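Local atomic coordinates of probable glutamine synthetase (Pseudomonas aeruginosa, PDB entry 4HPP), a protein that belongs to the glutamine synthetase family and probably acts as an enzyme, with a catalytic domain that holds magnesium and glutamic acid. Residues T15-I20 with L413-A418; V42-S47 with D52-S57; S58-H63 with W104-R109; D393-L398 with A418-E423. All coordinates share one frame; numbering follows the deposited sequence.

Contact 1 (T15-I20 with L413-A418)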
loop_
_atom_site.group_PDB
_atom_site.type_symbol
_atom_site.label_atom_id
_atom_site.label_comp_id
_atom_site.label_asym_id
_atom_site.label_seq_id
_atom_site.Cartn_x
_atom_site.Cartn_y
_atom_site.Cartn_z
ATOM N N THR A 15 -1.558 0.602 42.241
ATOM C CA THR A 15 -0.626 -0.423 41.802
ATOM C C THR A 15 -0.727 -1.526 42.841
ATOM O O THR A 15 -0.469 -1.282 44.015
ATOM C CB THR A 15 0.781 0.155 41.669
ATOM O OG1 THR A 15 0.734 1.169 40.671
ATOM C CG2 THR A 15 1.834 -0.915 41.302
ATOM N N ASP A 16 -1.175 -2.717 42.427
ATOM C CA ASP A 16 -1.533 -3.722 43.412
ATOM C C ASP A 16 -0.333 -4.513 43.794
ATOM O O ASP A 16 0.780 -4.195 43.365
ATOM C CB ASP A 16 -2.700 -4.607 42.967
ATOM C CG ASP A 16 -2.375 -5.421 41.768
ATOM O OD1 ASP A 16 -3.305 -5.819 41.028
ATOM O OD2 ASP A 16 -1.179 -5.659 41.571
ATOM N N LEU A 17 -0.572 -5.536 44.618
ATOM C CA LEU A 17 0.515 -6.241 45.306
ATOM C C LEU A 17 1.192 -7.145 44.306
ATOM O O LEU A 17 2.334 -7.695 44.525
ATOM C CB LEU A 17 -0.024 -7.047 46.491
ATOM C CG LEU A 17 -0.809 -6.232 47.498
ATOM C CD1 LEU A 17 -1.386 -7.216 48.484
ATOM C CD2 LEU A 17 0.064 -5.201 48.180
ATOM N N ALA A 18 0.479 -7.258 43.195
ATOM C CA ALA A 18 0.948 -8.041 42.053
ATOM C C ALA A 18 1.825 -7.178 41.089
ATOM O O ALA A 18 2.311 -7.640 40.043
ATOM C CB ALA A 18 -0.258 -8.697 41.364
ATOM N N GLY A 19 2.024 -5.916 41.471
ATOM C CA GLY A 19 2.853 -4.977 40.721
ATOM C C GLY A 19 2.188 -4.544 39.447
ATOM O O GLY A 19 2.863 -4.005 38.564
ATOM N N ILE A 20 0.869 -4.744 39.367
ATOM C CA ILE A 20 0.036 -4.237 38.257
ATOM C C ILE A 20 -0.702 -2.948 38.636
ATOM O O ILE A 20 -1.257 -2.850 39.742
ATOM C CB ILE A 20 -1.002 -5.303 37.802
ATOM C CG1 ILE A 20 -0.341 -6.419 36.991
ATOM C CG2 ILE A 20 -1.936 -4.738 36.744
ATOM C CD1 ILE A 20 0.680 -7.204 37.752
ATOM N N LEU A 413 -0.558 -8.802 54.788
ATOM C CA LEU A 413 0.364 -9.883 54.834
ATOM C C LEU A 413 -0.362 -11.173 54.394
ATOM O O LEU A 413 0.131 -11.887 53.497
ATOM C CB LEU A 413 0.990 -9.934 56.226
ATOM C CG LEU A 413 1.972 -11.034 56.596
ATOM C CD1 LEU A 413 3.130 -11.155 55.596
ATOM C CD2 LEU A 413 2.448 -10.714 58.004
ATOM N N ASP A 414 -1.559 -11.393 54.967
ATOM C CA ASP A 414 -2.447 -12.534 54.664
ATOM C C ASP A 414 -2.811 -12.554 53.220
ATOM O O ASP A 414 -2.720 -13.626 52.555
ATOM C CB ASP A 414 -3.781 -12.450 55.420
ATOM C CG ASP A 414 -3.660 -12.703 56.911
ATOM O OD1 ASP A 414 -2.572 -12.518 57.518
ATOM O OD2 ASP A 414 -4.701 -13.073 57.485
ATOM N N THR A 415 -3.255 -11.391 52.727
ATOM C CA THR A 415 -3.702 -11.333 51.332
ATOM C C THR A 415 -2.532 -11.504 50.343
ATOM O O THR A 415 -2.644 -12.230 49.331
ATOM C CB THR A 415 -4.692 -10.187 51.069
ATOM O OG1 THR A 415 -4.525 -9.673 49.746
ATOM C CG2 THR A 415 -4.541 -9.089 52.083
ATOM N N TYR A 416 -1.383 -10.948 50.720
ATOM C CA TYR A 416 -0.143 -11.142 49.970
ATOM C C TYR A 416 0.330 -12.575 50.016
ATOM O O TYR A 416 0.559 -13.221 48.977
ATOM C CB TYR A 416 0.961 -10.221 50.495
ATOM C CG TYR A 416 2.151 -10.206 49.574
ATOM C CD1 TYR A 416 3.216 -11.096 49.747
ATOM C CD2 TYR A 416 2.192 -9.351 48.478
ATOM C CE1 TYR A 416 4.299 -11.103 48.877
ATOM C CE2 TYR A 416 3.272 -9.355 47.609
ATOM C CZ TYR A 416 4.317 -10.217 47.814
ATOM O OH TYR A 416 5.370 -10.208 46.952
ATOM N N LEU A 417 0.491 -13.073 51.232
ATOM C CA LEU A 417 0.969 -14.432 51.434
ATOM C C LEU A 417 0.104 -15.479 50.771
ATOM O O LEU A 417 0.605 -16.472 50.253
ATOM C CB LEU A 417 1.016 -14.740 52.924
ATOM C CG LEU A 417 2.241 -14.332 53.732
ATOM C CD1 LEU A 417 2.039 -14.872 55.129
ATOM C CD2 LEU A 417 3.550 -14.850 53.124
ATOM N N ALA A 418 -1.200 -15.259 50.782
ATOM C CA ALA A 418 -2.111 -16.189 50.107
ATOM C C ALA A 418 -2.077 -16.033 48.610
ATOM O O ALA A 418 -1.992 -17.050 47.846
ATOM C CB ALA A 418 -3.508 -16.011 50.613
HETATM O O HOH W 1 5.102 -7.198 45.193
#
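The type I beta turn from D16 to G19, at the tip of the hairpin joining strands 9-15 and 21-27, presses its second residue, L17, against Y416 and T415 of helix 410-427. L17 points at the helix, and its CB lies 3.8 Å from Y416 CD2, in the plane of the phenol ring and at its edge. The next atom of that edge, CE2, stands 3.6 Å from the backbone oxygen L17 O, also near the ring plane, so the tyrosine offers the turn its rim and not a face. Y416 reaches across because its CG is anti to the backbone N (chi1 -169°), which carries the ring off the helix toward the hairpin. Beyond CB, the CD1 branch of L17 passes T415 OG1 at 4.2 Å, the two side chains roughly perpendicular. A water donates to L17 O at 2.9 Å and more weakly to Y416 OH, whose stronger link is to A279 O. The turn is stiffened from within: G19 N bonds to D16 O at 2.8 Å, and D16 N to I20 O at 2.7 Å. The carboxylate of D16 folds back over the turn, its OD2 taking I20 N at 3.1 Å from above the carboxylate plane and A18 N by a weak bond, while OD1 pairs with R22. G19 closes the turn with a positive phi. L17 is further enclosed by L412 and M419 of helix 410-427 and by L344 of helix 342-358, which touches Y416 as well; P283 lies against the tyrosine, and helix 391-399 packs on L413 and L417.

Contact 2 (V42-S47 with D52-S57)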
loop_
_atom_site.group_PDB
_atom_site.type_symbol
_atom_site.label_atom_id
_atom_site.label_comp_id
_atom_site.label_asym_id
_atom_site.label_seq_id
_atom_site.Cartn_x
_atom_site.Cartn_y
_atom_site.Cartn_z
ATOM N N VAL A 42 -12.869 -2.895 44.292
ATOM C CA VAL A 42 -13.364 -4.161 44.918
ATOM C C VAL A 42 -12.158 -4.728 45.690
ATOM O O VAL A 42 -11.081 -4.851 45.112
ATOM C CB VAL A 42 -13.915 -5.123 43.822
ATOM C CG1 VAL A 42 -14.178 -6.533 44.341
ATOM C CG2 VAL A 42 -15.179 -4.551 43.191
ATOM N N PRO A 43 -12.301 -5.014 47.005
ATOM C CA PRO A 43 -11.155 -5.483 47.799
ATOM C C PRO A 43 -10.516 -6.765 47.252
ATOM O O PRO A 43 -9.280 -6.931 47.333
ATOM C CB PRO A 43 -11.776 -5.781 49.163
ATOM C CG PRO A 43 -13.038 -4.986 49.206
ATOM C CD PRO A 43 -13.544 -5.091 47.794
ATOM N N ALA A 44 -11.345 -7.645 46.687
ATOM C CA ALA A 44 -10.873 -8.937 46.180
ATOM C C ALA A 44 -9.878 -8.814 45.003
ATOM O O ALA A 44 -9.171 -9.804 44.695
ATOM C CB ALA A 44 -12.039 -9.872 45.832
ATOM N N ASN A 45 -9.809 -7.620 44.386
ATOM C CA ASN A 45 -8.831 -7.341 43.310
ATOM C C ASN A 45 -7.405 -7.455 43.830
ATOM O O ASN A 45 -6.489 -7.826 43.091
ATOM C CB ASN A 45 -9.017 -5.955 42.718
ATOM C CG ASN A 45 -10.337 -5.802 42.007
ATOM O OD1 ASN A 45 -10.935 -6.777 41.590
ATOM N ND2 ASN A 45 -10.790 -4.562 41.846
ATOM N N SER A 46 -7.238 -7.161 45.119
ATOM C CA SER A 46 -5.947 -7.302 45.786
ATOM C C SER A 46 -5.537 -8.771 46.011
ATOM O O SER A 46 -4.378 -9.055 46.350
ATOM C CB SER A 46 -5.933 -6.529 47.100
ATOM O OG SER A 46 -6.399 -5.200 46.907
ATOM N N SER A 47 -6.441 -9.712 45.773
ATOM C CA SER A 47 -5.996 -11.098 45.732
ATOM C C SER A 47 -5.704 -11.608 44.310
ATOM O O SER A 47 -5.515 -12.822 44.153
ATOM C CB SER A 47 -7.007 -12.048 46.414
ATOM O OG SER A 47 -7.524 -11.562 47.654
ATOM N N ASP A 52 -4.054 -13.465 36.850
ATOM C CA ASP A 52 -5.404 -12.891 36.915
ATOM C C ASP A 52 -6.446 -13.744 37.611
ATOM O O ASP A 52 -7.644 -13.574 37.387
ATOM C CB ASP A 52 -5.879 -12.386 35.529
ATOM C CG ASP A 52 -5.423 -10.917 35.239
ATOM O OD1 ASP A 52 -4.888 -10.263 36.188
ATOM O OD2 ASP A 52 -5.605 -10.449 34.087
ATOM N N LEU A 53 -5.991 -14.641 38.484
ATOM C CA LEU A 53 -6.907 -15.523 39.223
ATOM C C LEU A 53 -6.926 -15.159 40.686
ATOM O O LEU A 53 -5.920 -14.760 41.259
ATOM C CB LEU A 53 -6.583 -17.026 39.013
ATOM C CG LEU A 53 -7.088 -17.491 37.630
ATOM C CD1 LEU A 53 -6.226 -18.571 36.978
ATOM C CD2 LEU A 53 -8.580 -17.862 37.649
ATOM N N ILE A 54 -8.108 -15.270 41.258
ATOM C CA ILE A 54 -8.323 -15.200 42.685
ATOM C C ILE A 54 -8.653 -16.628 43.204
ATOM O O ILE A 54 -9.415 -17.386 42.555
ATOM C CB ILE A 54 -9.488 -14.249 42.955
ATOM C CG1 ILE A 54 -9.042 -12.795 42.705
ATOM C CG2 ILE A 54 -9.970 -14.402 44.379
ATOM C CD1 ILE A 54 -10.173 -11.826 42.387
ATOM N N ASP A 55 -8.060 -16.997 44.345
ATOM C CA ASP A 55 -8.417 -18.225 45.080
ATOM C C ASP A 55 -9.564 -18.015 46.041
ATOM O O ASP A 55 -9.904 -16.878 46.349
ATOM C CB ASP A 55 -7.251 -18.725 45.917
ATOM C CG ASP A 55 -7.369 -20.190 46.211
ATOM O OD1 ASP A 55 -7.105 -20.969 45.283
ATOM O OD2 ASP A 55 -7.769 -20.565 47.334
ATOM N N GLU A 56 -10.143 -19.111 46.539
ATOM C CA GLU A 56 -11.073 -19.040 47.689
ATOM C C GLU A 56 -10.333 -18.690 49.013
ATOM O O GLU A 56 -10.959 -18.302 50.007
ATOM C CB GLU A 56 -11.875 -20.341 47.819
ATOM C CG GLU A 56 -11.016 -21.587 48.056
ATOM C CD GLU A 56 -11.834 -22.843 48.372
ATOM O OE1 GLU A 56 -11.888 -23.737 47.497
ATOM O OE2 GLU A 56 -12.423 -22.950 49.481
ATOM N N SER A 57 -8.999 -18.835 49.003
ATOM C CA SER A 57 -8.104 -18.497 50.141
ATOM C C SER A 57 -7.975 -17.002 50.441
ATOM O O SER A 57 -7.253 -16.613 51.359
ATOM C CB SER A 57 -6.690 -19.050 49.901
ATOM O OG SER A 57 -5.958 -18.202 49.020
HETATM O O HOH W 2 -5.558 -15.421 44.790
#
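S47 O receives a 2.7 Å hydrogen bond from a water, and the same water accepts a hydrogen bond from D55 N at 3.0 Å, bridging the backbones of 42-47 and 52-57 where no direct hydrogen bond joins them. Close to this bridge, I54 supplies the apolar part of the contact. Its CB is directed at the 3-10 segment 43-47, with CG1 anti to the carbonyl carbon (chi1 -73°), and the CG1-CD1 arm does the touching. CD1 comes to 3.2 Å from A44 O, while CG1 sits 3.8 Å from S47 O, so the ethyl branch lies against two carbonyl oxygens. The methyl of A44 is a looser neighbour, its CB 4.4 Å from I54 CD1. A44 O is engaged besides by its own segment, accepting S47 N at 2.9 Å, one of three successive i to i+3 backbone bonds that begin with N45 N to V42 O. S47 turns its CB toward I54, but its hydroxyl OG is hydrogen-bonded to S58 OG. D52, midway along the loop, forms a salt bridge with R22, and its OD2 and backbone O are bonded to A147 N and Y181 OH of a second subunit; L53 and D55 lean on H422 of helix 410-427. Past the water, D55 OD2 accepts S57 N at 2.7 Å, close to the carboxylate plane and on its anti side. This closure is an Asx turn, which with the 3-10 turn at 43-47 gives short-range backbone order to a connection otherwise lacking helix or strand.

Contact 3 (S58-H63 with W104-R109)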
loop_
_atom_site.group_PDB
_atom_site.type_symbol
_atom_site.label_atom_id
_atom_site.label_comp_id
_atom_site.label_asym_id
_atom_site.label_seq_id
_atom_site.Cartn_x
_atom_site.Cartn_y
_atom_site.Cartn_z
ATOM N N SER A 58 -8.649 -16.175 49.642
ATOM C CA SER A 58 -8.701 -14.726 49.826
ATOM C C SER A 58 -9.503 -14.355 51.063
ATOM O O SER A 58 -10.511 -14.994 51.345
ATOM C CB SER A 58 -9.371 -14.085 48.615
ATOM O OG SER A 58 -9.795 -12.772 48.928
ATOM N N PRO A 59 -9.077 -13.310 51.794
ATOM C CA PRO A 59 -9.875 -12.878 52.929
ATOM C C PRO A 59 -11.048 -12.000 52.516
ATOM O O PRO A 59 -11.846 -11.615 53.387
ATOM C CB PRO A 59 -8.885 -12.051 53.784
ATOM C CG PRO A 59 -7.558 -12.158 53.121
ATOM C CD PRO A 59 -7.837 -12.533 51.687
ATOM N N TRP A 60 -11.167 -11.712 51.216
ATOM C CA TRP A 60 -11.977 -10.566 50.766
ATOM C C TRP A 60 -13.288 -10.852 50.093
ATOM O O TRP A 60 -14.074 -9.918 49.870
ATOM C CB TRP A 60 -11.140 -9.593 49.923
ATOM C CG TRP A 60 -9.923 -9.097 50.655
ATOM C CD1 TRP A 60 -8.596 -9.318 50.334
ATOM C CD2 TRP A 60 -9.890 -8.301 51.907
ATOM N NE1 TRP A 60 -7.764 -8.720 51.263
ATOM C CE2 TRP A 60 -8.472 -8.105 52.228
ATOM C CE3 TRP A 60 -10.869 -7.751 52.765
ATOM C CZ2 TRP A 60 -8.063 -7.405 53.352
ATOM C CZ3 TRP A 60 -10.438 -7.036 53.900
ATOM C CH2 TRP A 60 -9.069 -6.879 54.189
ATOM N N GLY A 61 -13.549 -12.123 49.774
ATOM C CA GLY A 61 -14.856 -12.532 49.254
ATOM C C GLY A 61 -15.988 -12.116 50.193
ATOM O O GLY A 61 -15.817 -12.082 51.423
ATOM N N SER A 62 -17.149 -11.808 49.614
ATOM C CA SER A 62 -18.236 -11.127 50.332
ATOM C C SER A 62 -17.869 -9.669 50.616
ATOM O O SER A 62 -18.261 -8.780 49.847
ATOM C CB SER A 62 -18.646 -11.859 51.624
ATOM O OG SER A 62 -19.452 -11.025 52.446
ATOM N N HIS A 63 -17.096 -9.461 51.693
ATOM C CA HIS A 63 -16.687 -8.134 52.215
ATOM C C HIS A 63 -17.038 -6.924 51.348
ATOM O O HIS A 63 -16.962 -6.966 50.098
ATOM C CB HIS A 63 -15.192 -8.104 52.642
ATOM C CG HIS A 63 -14.876 -8.825 53.973
ATOM N ND1 HIS A 63 -15.778 -8.966 54.979
ATOM C CD2 HIS A 63 -13.686 -9.406 54.438
ATOM C CE1 HIS A 63 -15.202 -9.623 56.014
ATOM N NE2 HIS A 63 -13.924 -9.891 55.680
ATOM N N TRP A 104 -7.547 1.733 54.218
ATOM C CA TRP A 104 -7.632 0.279 54.057
ATOM C C TRP A 104 -6.295 -0.329 54.250
ATOM O O TRP A 104 -5.398 -0.042 53.481
ATOM C CB TRP A 104 -8.122 -0.096 52.656
ATOM C CG TRP A 104 -8.479 -1.563 52.485
ATOM C CD1 TRP A 104 -9.286 -2.359 53.326
ATOM C CD2 TRP A 104 -8.095 -2.459 51.384
ATOM N NE1 TRP A 104 -9.409 -3.634 52.830
ATOM C CE2 TRP A 104 -8.709 -3.758 51.669
ATOM C CE3 TRP A 104 -7.356 -2.314 50.239
ATOM C CZ2 TRP A 104 -8.549 -4.845 50.824
ATOM C CZ3 TRP A 104 -7.209 -3.414 49.391
ATOM C CH2 TRP A 104 -7.795 -4.647 49.681
ATOM N N PRO A 105 -6.154 -1.217 55.251
ATOM C CA PRO A 105 -4.885 -1.884 55.593
ATOM C C PRO A 105 -4.155 -2.622 54.456
ATOM O O PRO A 105 -2.917 -2.780 54.509
ATOM C CB PRO A 105 -5.297 -2.884 56.718
ATOM C CG PRO A 105 -6.799 -2.926 56.709
ATOM C CD PRO A 105 -7.203 -1.549 56.243
ATOM N N ALA A 106 -4.870 -3.113 53.453
ATOM C CA ALA A 106 -4.135 -3.803 52.398
ATOM C C ALA A 106 -3.660 -2.892 51.215
ATOM O O ALA A 106 -3.157 -3.400 50.191
ATOM C CB ALA A 106 -4.880 -5.043 51.931
ATOM N N CYS A 107 -3.782 -1.561 51.380
ATOM C CA CYS A 107 -3.274 -0.584 50.388
ATOM C C CYS A 107 -1.749 -0.335 50.464
ATOM O O CYS A 107 -1.228 0.126 51.509
ATOM C CB CYS A 107 -4.002 0.754 50.480
ATOM S SG CYS A 107 -3.311 1.979 49.319
ATOM N N PRO A 108 -1.049 -0.574 49.344
ATOM C CA PRO A 108 0.402 -0.570 49.358
ATOM C C PRO A 108 0.927 0.826 49.340
ATOM O O PRO A 108 1.872 1.077 50.066
ATOM C CB PRO A 108 0.808 -1.369 48.103
ATOM C CG PRO A 108 -0.458 -1.967 47.614
ATOM C CD PRO A 108 -1.572 -1.058 48.068
ATOM N N ARG A 109 0.307 1.731 48.577
ATOM C CA ARG A 109 0.643 3.200 48.676
ATOM C C ARG A 109 0.534 3.765 50.114
ATOM O O ARG A 109 1.495 4.324 50.650
ATOM C CB ARG A 109 -0.154 4.077 47.691
ATOM C CG ARG A 109 0.740 5.208 47.165
ATOM C CD ARG A 109 0.177 6.106 46.093
ATOM N NE ARG A 109 -0.461 7.242 46.722
ATOM C CZ ARG A 109 -0.117 8.494 46.517
ATOM N NH1 ARG A 109 -0.808 9.421 47.101
ATOM N NH2 ARG A 109 0.880 8.806 45.716
#
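W60 and W104 meet as an edge-to-face, T-shaped indole pair, W104 directing its edge at the face of W60; the pair joins the loop between strands 39-41 and 66-78 to the turn that leads from strand 89-97 into helix 108-121. The two ring planes are inclined at 60°, and the centroid of the six-membered ring of W60 is 4.9 Å from that of the five-membered ring of W104. The side chains arrive from opposing sides and run past one another, and contact is made along the NE1-CE2-CZ2 edge of W104. Its CZ2 stands 3.5 Å above the plane of W60, over the middle of the indole, and 3.6 Å from W60 CE2. With chi1 at -169°, W104 holds its indole beside its own carbonyl carbon and extended toward W60. On its other face W60 carries P59 CB near the rim, so the indole is lined on two faces by its own neighbour and by W104. A106, in the type I beta turn from W104 to C107, sets its methyl above the rim of the W104 ring and reaches W60 CZ2 at 4.2 Å, so the one methyl touches both indoles. C107 N bonds to W104 O to close that turn, and C107 is the N-cap of helix 108-121. The backbone of W60 is held by an ST turn, S58 OG taking W60 N at 2.9 Å. Around the pair, S46 and L96 pack on W104, while P411 and T415 of helix 410-427 pack on W60. At the nitrogen end of the W104 edge, NE1 sits over the benzene ring of W60, 3.5 Å from CH2.

Contact 4 (D393-L398 with A418-E423)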
loop_
_atom_site.group_PDB
_atom_site.type_symbol
_atom_site.label_atom_id
_atom_site.label_comp_id
_atom_site.label_asym_id
_atom_site.label_seq_id
_atom_site.Cartn_x
_atom_site.Cartn_y
_atom_site.Cartn_z
ATOM N N ASP A 393 10.623 -20.607 48.910
ATOM C CA ASP A 393 11.647 -20.296 49.906
ATOM C C ASP A 393 11.568 -18.851 50.342
ATOM O O ASP A 393 11.774 -18.574 51.536
ATOM C CB ASP A 393 13.053 -20.706 49.418
ATOM C CG ASP A 393 13.094 -22.182 48.932
ATOM O OD1 ASP A 393 12.079 -22.901 49.156
ATOM O OD2 ASP A 393 14.113 -22.627 48.324
ATOM N N ALA A 394 11.214 -17.937 49.417
ATOM C CA ALA A 394 11.244 -16.518 49.790
ATOM C C ALA A 394 10.083 -16.258 50.671
ATOM O O ALA A 394 10.230 -15.533 51.634
ATOM C CB ALA A 394 11.274 -15.567 48.613
ATOM N N LEU A 395 8.932 -16.868 50.376
ATOM C CA LEU A 395 7.761 -16.768 51.315
ATOM C C LEU A 395 7.919 -17.499 52.671
ATOM O O LEU A 395 7.462 -16.998 53.707
ATOM C CB LEU A 395 6.464 -17.217 50.650
ATOM C CG LEU A 395 6.202 -16.532 49.318
ATOM C CD1 LEU A 395 5.047 -17.211 48.623
ATOM C CD2 LEU A 395 5.899 -15.036 49.501
ATOM N N ASP A 396 8.537 -18.686 52.660
ATOM C CA ASP A 396 8.997 -19.276 53.917
ATOM C C ASP A 396 9.703 -18.184 54.709
ATOM O O ASP A 396 9.258 -17.861 55.800
ATOM C CB ASP A 396 9.915 -20.502 53.713
ATOM C CG ASP A 396 9.250 -21.604 52.903
ATOM O OD1 ASP A 396 8.001 -21.633 52.832
ATOM O OD2 ASP A 396 9.973 -22.429 52.313
ATOM N N CYS A 397 10.747 -17.572 54.136
ATOM C CA CYS A 397 11.569 -16.614 54.891
ATOM C C CYS A 397 10.794 -15.482 55.495
ATOM O O CYS A 397 11.106 -15.044 56.590
ATOM C CB CYS A 397 12.656 -15.993 54.039
ATOM S SG CYS A 397 13.869 -17.102 53.307
ATOM N N LEU A 398 9.823 -14.969 54.754
ATOM C CA LEU A 398 9.001 -13.837 55.193
ATOM C C LEU A 398 8.135 -14.228 56.381
ATOM O O LEU A 398 7.869 -13.421 57.294
ATOM C CB LEU A 398 8.045 -13.443 54.076
ATOM C CG LEU A 398 7.524 -12.013 53.876
ATOM C CD1 LEU A 398 6.146 -12.129 53.255
ATOM C CD2 LEU A 398 7.550 -11.043 55.061
ATOM N N ALA A 418 -1.200 -15.259 50.782
ATOM C CA ALA A 418 -2.111 -16.189 50.107
ATOM C C ALA A 418 -2.077 -16.033 48.610
ATOM O O ALA A 418 -1.992 -17.050 47.846
ATOM C CB ALA A 418 -3.508 -16.011 50.613
ATOM N N MET A 419 -2.112 -14.770 48.164
ATOM C CA MET A 419 -2.074 -14.530 46.734
ATOM C C MET A 419 -0.824 -15.130 46.069
ATOM O O MET A 419 -0.880 -15.535 44.917
ATOM C CB MET A 419 -2.200 -13.054 46.406
ATOM C CG MET A 419 -2.093 -12.820 44.905
ATOM S SD MET A 419 -0.431 -12.472 44.320
ATOM C CE MET A 419 -0.301 -10.749 44.889
ATOM N N LYS A 420 0.300 -15.186 46.774
ATOM C CA LYS A 420 1.536 -15.640 46.133
ATOM C C LYS A 420 1.668 -17.178 46.088
ATOM O O LYS A 420 2.114 -17.754 45.080
ATOM C CB LYS A 420 2.755 -15.002 46.814
ATOM C CG LYS A 420 3.024 -13.533 46.514
ATOM C CD LYS A 420 3.471 -13.342 45.057
ATOM C CE LYS A 420 3.448 -11.861 44.695
ATOM N NZ LYS A 420 3.790 -11.772 43.259
ATOM N N ARG A 421 1.283 -17.840 47.177
ATOM C CA ARG A 421 1.121 -19.304 47.173
ATOM C C ARG A 421 0.360 -19.716 45.919
ATOM O O ARG A 421 0.737 -20.709 45.185
ATOM C CB ARG A 421 0.283 -19.740 48.399
ATOM C CG ARG A 421 1.017 -19.736 49.731
ATOM C CD ARG A 421 2.336 -20.532 49.634
ATOM N NE ARG A 421 3.202 -20.227 50.776
ATOM C CZ ARG A 421 4.491 -20.540 50.858
ATOM N NH1 ARG A 421 5.083 -21.178 49.868
ATOM N NH2 ARG A 421 5.181 -20.211 51.944
ATOM N N HIS A 422 -0.711 -18.933 45.700
ATOM C CA HIS A 422 -1.612 -19.150 44.619
ATOM C C HIS A 422 -0.938 -18.881 43.308
ATOM O O HIS A 422 -1.101 -19.648 42.326
ATOM C CB HIS A 422 -2.880 -18.355 44.806
ATOM C CG HIS A 422 -3.897 -18.607 43.721
ATOM N ND1 HIS A 422 -4.918 -17.765 43.469
ATOM C CD2 HIS A 422 -3.993 -19.647 42.784
ATOM C CE1 HIS A 422 -5.635 -18.248 42.425
ATOM N NE2 HIS A 422 -5.062 -19.404 42.019
ATOM N N GLU A 423 -0.139 -17.821 43.273
ATOM C CA GLU A 423 0.650 -17.578 42.095
ATOM C C GLU A 423 1.557 -18.791 41.864
ATOM O O GLU A 423 1.616 -19.313 40.757
ATOM C CB GLU A 423 1.460 -16.287 42.218
ATOM C CG GLU A 423 2.359 -16.076 41.018
ATOM C CD GLU A 423 3.344 -14.939 41.183
ATOM O OE1 GLU A 423 4.430 -15.031 40.576
ATOM O OE2 GLU A 423 3.033 -13.955 41.886
#
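R421 is bent at its second torsion (chi2 -52°) and then runs out nearly straight, which carries its guanidinium from helix 410-427 across to L395 and D396 on helix 391-399. The acidic end of D396 comes nearer the other helix than its CB does. The salt bridge joins R421 NH2 to D396 OD1 at 3.3 Å and is fairly straight. The nitrogen meets the oxygen on its anti side, out of the carboxylate plane, and the oxygen in turn stands tilted from the guanidinium plane; the two planes lie 31° apart. A second acceptor for NH2 is Q399 OE1, one residue past the segment. Beneath this polar edge, L395 CB lies over one face of the guanidinium, 3.5 Å from NH2, and supports it with a plain apolar surface. The helices are close to antiparallel, at 162°, and the axes of the short segments approach to 11.0 Å, a wide spacing spanned by the leucine and the long arginine in the catalytic domain. L395 CD1 goes on to K420 CB at 3.7 Å, the two side chains about perpendicular. K420, also bent at its second torsion, sends its ammonium away from helix 391-399: NZ forms a salt bridge with E423 OE2, three residues on, at 2.7 Å on the syn lone pair, and also bonds P283 O. E423 OE1 is held by A285 N, which fastens the neighbouring loop to this helix. A279 of helix 261-281 packs against L395.

In the fold
Helix 410-427 serves contacts 1 and 4, which share A418: different sides of it meet the hairpin turn and helix 391-399. Contacts 2 and 3 take successive parts of the long loop between strands 39-41 and 66-78, joined by S47 OG and S58 OG, and both touch a second subunit. Contact 1 is buried, its centre about 13 Å from the chain's centre; contacts 2 and 3 are both about 21 Å out, centre to centre, though contact 3 is also buried and rests on two indoles. Contacts 2 and 4 are partly buried and add a polar link to an aliphatic contact, a water bridge in one and a salt bridge in the other. Contacts 3 and 4 do not touch.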